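Long-range contact in nicotinate-nucleotide pyrophosphorylase (Ehrlichia chaffeensis, PDB 3L0G), which probably converts quinolinate to nicotinate mononucleotide with release of carbon dioxide, a phosphoribosyltransferase step in the biosynthesis of NAD: residues K146-M159 and K162-N176. Numbering follows the deposited sequence.
Sequences KIRSTRKTTPGLRM and KYSVCIGGGESYRDN. With FMT (formic acid), chain J.
Glu171 and Arg148 form a single parallel beta bridge: Glu171 N donates to Ile147 O (2.7 Å), and Ser149 N to Glu171 O (3.0 Å). Gly170 fits before this bridge because its CA lies 3.1 Å from Ile147 O and a CB would strike Val165. The Schellman motif at Gly169 ends helix 158-167 and turns the chain toward the bridge.

Lys162 ties the two loops together. Its long chain runs straight to CE and bends at the last torsion (chi4 -71°); the ammonium NZ gives its three N-H to Ser149 OG, Ser172 OG and Arg174 O (2.9 Å each), leaving Thr150 O at 3.3 Å a weak share. Arg158 CD lies alongside Lys162 CE at 3.6 Å, while Arg158 NH1 donates to an in-plane lone pair of Asp175 O. Tyr173 CB sits over the centre of the Arg148 guanidinium, whose NH2 pairs with Glu255.

Arg151 NH2 meets formic acid O2 at 3.0 Å, nearly straight (171°). Arg174 grips both oxygens of this molecule, probably from the crystallisation liquor, through NE and NH2, its guanidinium 74° from that of Arg151. With Lys184 they converge on its carboxyl group, consistent with a quinolinate carboxylate site, as in this family.

Asp37 of the second subunit pairs with Arg151 and Arg158. Val165 packs on helix 116-139; strand 146-148 runs beside strand 275-277 at the edge of the parallel sheet in the alpha/beta-barrel-like C-terminal domain.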
loop_
_atom_site.group_PDB
_atom_site.type_symbol
_atom_site.label_atom_id
_atom_site.label_comp_id
_atom_site.label_asym_id
_atom_site.label_seq_id
_atom_site.Cartn_x
_atom_site.Cartn_y
_atom_site.Cartn_z
ATOM N N LYS C 146 -15.597 -29.711 2.746
ATOM C CA LYS C 146 -15.022 -28.445 3.229
ATOM C C LYS C 146 -15.752 -27.257 2.598
ATOM O O LYS C 146 -16.087 -27.275 1.414
ATOM C CB LYS C 146 -13.519 -28.381 2.911
ATOM C CG LYS C 146 -12.692 -29.577 3.459
ATOM C CD LYS C 146 -12.739 -29.583 4.980
ATOM C CE LYS C 146 -11.932 -30.695 5.589
ATOM N NZ LYS C 146 -11.935 -30.565 7.078
ATOM N N ILE C 147 -16.009 -26.226 3.388
ATOM C CA ILE C 147 -16.598 -24.983 2.883
ATOM C C ILE C 147 -15.472 -24.111 2.294
ATOM O O ILE C 147 -14.438 -23.916 2.950
ATOM C CB ILE C 147 -17.327 -24.215 4.020
ATOM C CG1 ILE C 147 -18.486 -25.074 4.613
ATOM C CG2 ILE C 147 -17.811 -22.869 3.529
ATOM C CD1 ILE C 147 -19.510 -25.659 3.552
ATOM N N ARG C 148 -15.656 -23.625 1.055
ATOM C CA ARG C 148 -14.673 -22.750 0.407
ATOM C C ARG C 148 -15.171 -21.357 0.128
ATOM O O ARG C 148 -16.373 -21.138 -0.090
ATOM C CB ARG C 148 -14.128 -23.333 -0.887
ATOM C CG ARG C 148 -13.316 -24.598 -0.586
ATOM C CD ARG C 148 -12.022 -24.762 -1.297
ATOM N NE ARG C 148 -12.202 -25.253 -2.635
ATOM C CZ ARG C 148 -11.391 -26.098 -3.275
ATOM N NH1 ARG C 148 -10.315 -26.624 -2.707
ATOM N NH2 ARG C 148 -11.687 -26.428 -4.524
ATOM N N SER C 149 -14.234 -20.409 0.174
ATOM C CA SER C 149 -14.509 -19.054 -0.232
ATOM C C SER C 149 -14.446 -19.021 -1.748
ATOM O O SER C 149 -14.059 -20.016 -2.392
ATOM C CB SER C 149 -13.515 -18.070 0.376
ATOM O OG SER C 149 -12.171 -18.408 0.020
ATOM N N THR C 150 -14.871 -17.885 -2.287
ATOM C CA THR C 150 -14.820 -17.539 -3.693
ATOM C C THR C 150 -14.041 -16.225 -3.875
ATOM O O THR C 150 -13.425 -15.753 -2.936
ATOM C CB THR C 150 -16.226 -17.301 -4.228
ATOM O OG1 THR C 150 -16.790 -16.164 -3.562
ATOM C CG2 THR C 150 -17.149 -18.548 -3.991
ATOM N N ARG C 151 -14.095 -15.647 -5.091
ATOM C CA ARG C 151 -13.566 -14.349 -5.388
ATOM C C ARG C 151 -14.626 -13.233 -5.333
ATOM O O ARG C 151 -14.328 -12.068 -5.644
ATOM C CB ARG C 151 -12.806 -14.363 -6.736
ATOM C CG ARG C 151 -11.398 -15.062 -6.602
ATOM C CD ARG C 151 -10.736 -15.389 -7.925
ATOM N NE ARG C 151 -10.712 -14.243 -8.824
ATOM C CZ ARG C 151 -11.507 -14.070 -9.890
ATOM N NH1 ARG C 151 -11.431 -12.951 -10.589
ATOM N NH2 ARG C 151 -12.353 -15.009 -10.288
ATOM N N LYS C 152 -15.831 -13.574 -4.874
ATOM C CA LYS C 152 -16.880 -12.597 -4.668
ATOM C C LYS C 152 -16.708 -12.045 -3.270
ATOM O O LYS C 152 -17.557 -12.208 -2.375
ATOM C CB LYS C 152 -18.250 -13.223 -4.853
ATOM C CG LYS C 152 -18.498 -13.736 -6.248
ATOM C CD LYS C 152 -19.731 -14.618 -6.281
ATOM C CE LYS C 152 -20.263 -14.767 -7.684
ATOM N NZ LYS C 152 -20.846 -16.099 -7.881
ATOM N N THR C 153 -15.574 -11.373 -3.107
ATOM C CA THR C 153 -15.205 -10.738 -1.873
ATOM C C THR C 153 -15.465 -9.224 -1.946
ATOM O O THR C 153 -15.785 -8.670 -2.999
ATOM C CB THR C 153 -13.716 -11.077 -1.614
ATOM O OG1 THR C 153 -12.962 -10.818 -2.807
ATOM C CG2 THR C 153 -13.543 -12.578 -1.281
ATOM N N THR C 154 -15.311 -8.557 -0.811
ATOM C CA THR C 154 -15.448 -7.122 -0.700
ATOM C C THR C 154 -14.214 -6.486 -1.372
ATOM O O THR C 154 -13.080 -6.885 -1.078
ATOM C CB THR C 154 -15.516 -6.712 0.783
ATOM O OG1 THR C 154 -16.427 -7.577 1.478
ATOM C CG2 THR C 154 -15.940 -5.239 0.965
ATOM N N PRO C 155 -14.439 -5.538 -2.313
ATOM C CA PRO C 155 -13.357 -4.881 -3.021
ATOM C C PRO C 155 -12.341 -4.274 -2.089
ATOM O O PRO C 155 -12.698 -3.540 -1.179
ATOM C CB PRO C 155 -14.070 -3.806 -3.844
ATOM C CG PRO C 155 -15.399 -4.485 -4.183
ATOM C CD PRO C 155 -15.765 -5.176 -2.869
ATOM N N GLY C 156 -11.079 -4.630 -2.296
ATOM C CA GLY C 156 -10.001 -4.164 -1.445
ATOM C C GLY C 156 -9.732 -5.009 -0.229
ATOM O O GLY C 156 -8.734 -4.799 0.441
ATOM N N LEU C 157 -10.627 -5.939 0.082
ATOM C CA LEU C 157 -10.474 -6.842 1.218
ATOM C C LEU C 157 -10.413 -8.323 0.844
ATOM O O LEU C 157 -10.832 -9.189 1.630
ATOM C CB LEU C 157 -11.614 -6.600 2.203
ATOM C CG LEU C 157 -11.729 -5.152 2.726
ATOM C CD1 LEU C 157 -12.916 -4.976 3.661
ATOM C CD2 LEU C 157 -10.459 -4.694 3.442
ATOM N N ARG C 158 -9.901 -8.627 -0.345
ATOM C CA ARG C 158 -9.834 -10.019 -0.787
ATOM C C ARG C 158 -9.183 -10.892 0.256
ATOM O O ARG C 158 -9.671 -11.985 0.596
ATOM C CB ARG C 158 -9.017 -10.142 -2.090
ATOM C CG ARG C 158 -8.586 -11.558 -2.479
ATOM C CD ARG C 158 -9.736 -12.529 -2.728
ATOM N NE ARG C 158 -10.695 -12.002 -3.680
ATOM C CZ ARG C 158 -10.456 -11.813 -4.977
ATOM N NH1 ARG C 158 -9.282 -12.146 -5.539
ATOM N NH2 ARG C 158 -11.403 -11.277 -5.726
ATOM N N MET C 159 -8.027 -10.433 0.728
ATOM C CA MET C 159 -7.216 -11.301 1.576
ATOM C C MET C 159 -7.800 -11.320 2.982
ATOM O O MET C 159 -7.836 -12.369 3.595
ATOM C CB MET C 159 -5.716 -10.897 1.530
ATOM C CG MET C 159 -5.029 -11.210 0.189
ATOM S SD MET C 159 -5.210 -12.945 -0.341
ATOM C CE MET C 159 -4.221 -13.752 0.953
ATOM N N LYS C 162 -10.886 -13.810 2.700
ATOM C CA LYS C 162 -10.469 -15.200 2.618
ATOM C C LYS C 162 -9.836 -15.664 3.935
ATOM O O LYS C 162 -10.074 -16.771 4.337
ATOM C CB LYS C 162 -9.550 -15.471 1.423
ATOM C CG LYS C 162 -10.322 -15.577 0.098
ATOM C CD LYS C 162 -9.409 -15.706 -1.067
ATOM C CE LYS C 162 -10.170 -16.058 -2.332
ATOM N NZ LYS C 162 -10.665 -17.438 -2.265
ATOM N N TYR C 163 -9.052 -14.814 4.592
ATOM C CA TYR C 163 -8.515 -15.123 5.917
ATOM C C TYR C 163 -9.629 -15.423 6.951
ATOM O O TYR C 163 -9.509 -16.316 7.791
ATOM C CB TYR C 163 -7.670 -13.926 6.411
ATOM C CG TYR C 163 -7.317 -13.965 7.891
ATOM C CD1 TYR C 163 -6.267 -14.754 8.367
ATOM C CD2 TYR C 163 -8.005 -13.202 8.810
ATOM C CE1 TYR C 163 -5.947 -14.787 9.743
ATOM C CE2 TYR C 163 -7.678 -13.233 10.188
ATOM C CZ TYR C 163 -6.665 -14.020 10.638
ATOM O OH TYR C 163 -6.383 -14.027 12.001
ATOM N N SER C 164 -10.706 -14.649 6.886
ATOM C CA SER C 164 -11.767 -14.752 7.882
ATOM C C SER C 164 -12.600 -16.028 7.652
ATOM O O SER C 164 -13.071 -16.671 8.621
ATOM C CB SER C 164 -12.641 -13.497 7.852
ATOM O OG SER C 164 -11.918 -12.290 8.080
ATOM N N VAL C 165 -12.759 -16.419 6.382
ATOM C CA VAL C 165 -13.345 -17.730 6.041
ATOM C C VAL C 165 -12.509 -18.892 6.616
ATOM O O VAL C 165 -13.061 -19.811 7.211
ATOM C CB VAL C 165 -13.539 -17.903 4.516
ATOM C CG1 VAL C 165 -13.854 -19.383 4.171
ATOM C CG2 VAL C 165 -14.656 -16.953 4.021
ATOM N N CYS C 166 -11.184 -18.830 6.483
ATOM C CA CYS C 166 -10.305 -19.802 7.124
ATOM C C CYS C 166 -10.395 -19.771 8.663
ATOM O O CYS C 166 -10.484 -20.817 9.283
ATOM C CB CYS C 166 -8.851 -19.686 6.602
ATOM S SG CYS C 166 -8.769 -20.090 4.752
ATOM N N ILE C 167 -10.427 -18.588 9.270
ATOM C CA ILE C 167 -10.651 -18.505 10.716
ATOM C C ILE C 167 -11.920 -19.240 11.107
ATOM O O ILE C 167 -11.932 -19.900 12.143
ATOM C CB ILE C 167 -10.681 -17.047 11.266
ATOM C CG1 ILE C 167 -9.320 -16.387 11.066
ATOM C CG2 ILE C 167 -11.063 -17.018 12.783
ATOM C CD1 ILE C 167 -8.098 -17.226 11.590
ATOM N N GLY C 168 -12.950 -19.164 10.262
ATOM C CA GLY C 168 -14.249 -19.809 10.514
ATOM C C GLY C 168 -14.365 -21.304 10.229
ATOM O O GLY C 168 -15.439 -21.902 10.470
ATOM N N GLY C 169 -13.275 -21.918 9.751
ATOM C CA GLY C 169 -13.202 -23.360 9.495
ATOM C C GLY C 169 -13.267 -23.699 8.013
ATOM O O GLY C 169 -13.297 -24.865 7.651
ATOM N N GLY C 170 -13.305 -22.679 7.157
ATOM C CA GLY C 170 -13.356 -22.857 5.707
ATOM C C GLY C 170 -11.979 -22.916 5.045
ATOM O O GLY C 170 -10.941 -22.903 5.719
ATOM N N GLU C 171 -11.972 -22.977 3.710
ATOM C CA GLU C 171 -10.725 -23.143 2.956
ATOM C C GLU C 171 -10.792 -22.284 1.703
ATOM O O GLU C 171 -11.803 -21.590 1.457
ATOM C CB GLU C 171 -10.507 -24.635 2.598
ATOM C CG GLU C 171 -10.389 -25.575 3.785
ATOM C CD GLU C 171 -9.866 -27.012 3.435
ATOM O OE1 GLU C 171 -9.719 -27.386 2.244
ATOM O OE2 GLU C 171 -9.642 -27.771 4.380
ATOM N N SER C 172 -9.722 -22.303 0.928
ATOM C CA SER C 172 -9.665 -21.524 -0.318
ATOM C C SER C 172 -8.879 -22.232 -1.411
ATOM O O SER C 172 -7.746 -22.584 -1.191
ATOM C CB SER C 172 -8.984 -20.205 -0.066
ATOM O OG SER C 172 -8.870 -19.447 -1.261
ATOM N N TYR C 173 -9.485 -22.387 -2.590
ATOM C CA TYR C 173 -8.783 -22.915 -3.776
ATOM C C TYR C 173 -7.630 -22.040 -4.226
ATOM O O TYR C 173 -6.541 -22.524 -4.537
ATOM C CB TYR C 173 -9.761 -23.090 -4.933
ATOM C CG TYR C 173 -9.107 -23.601 -6.203
ATOM C CD1 TYR C 173 -8.453 -24.820 -6.224
ATOM C CD2 TYR C 173 -9.165 -22.885 -7.374
ATOM C CE1 TYR C 173 -7.854 -25.289 -7.407
ATOM C CE2 TYR C 173 -8.563 -23.334 -8.534
ATOM C CZ TYR C 173 -7.900 -24.520 -8.553
ATOM O OH TYR C 173 -7.307 -24.966 -9.734
ATOM N N ARG C 174 -7.871 -20.738 -4.276
ATOM C CA ARG C 174 -6.884 -19.810 -4.761
ATOM C C ARG C 174 -7.181 -18.421 -4.212
ATOM O O ARG C 174 -8.302 -18.135 -3.872
ATOM C CB ARG C 174 -6.890 -19.790 -6.291
ATOM C CG ARG C 174 -8.098 -19.087 -6.939
ATOM C CD ARG C 174 -8.076 -19.314 -8.474
ATOM N NE ARG C 174 -9.289 -18.807 -9.104
ATOM C CZ ARG C 174 -9.412 -18.473 -10.387
ATOM N NH1 ARG C 174 -8.396 -18.602 -11.226
ATOM N NH2 ARG C 174 -10.555 -17.957 -10.824
ATOM N N ASP C 175 -6.153 -17.593 -4.126
ATOM C CA ASP C 175 -6.263 -16.246 -3.615
ATOM C C ASP C 175 -6.781 -15.302 -4.681
ATOM O O ASP C 175 -7.539 -14.398 -4.385
ATOM C CB ASP C 175 -4.919 -15.749 -3.096
ATOM C CG ASP C 175 -4.514 -16.395 -1.773
ATOM O OD1 ASP C 175 -5.324 -17.019 -1.090
ATOM O OD2 ASP C 175 -3.346 -16.256 -1.412
ATOM N N ASN C 176 -6.401 -15.513 -5.922
ATOM C CA ASN C 176 -6.757 -14.597 -6.991
ATOM C C ASN C 176 -6.459 -15.225 -8.342
ATOM O O ASN C 176 -6.320 -16.416 -8.414
ATOM C CB ASN C 176 -6.032 -13.269 -6.797
ATOM C CG ASN C 176 -4.538 -13.395 -6.883
ATOM O OD1 ASN C 176 -3.986 -14.420 -7.351
ATOM N ND2 ASN C 176 -3.851 -12.320 -6.490
HETATM C C FMT J . -12.638 -18.242 -7.880
HETATM O O1 FMT J . -11.549 -18.656 -7.460
HETATM O O2 FMT J . -12.773 -17.704 -8.986
HETATM O O HOH W 1 -14.830 -26.512 5.813
HETATM O O HOH W 2 -9.098 -25.986 -0.178
HETATM O O HOH W 3 -10.920 -18.635 2.313
HETATM O O HOH W 4 -12.181 -21.298 -3.318
#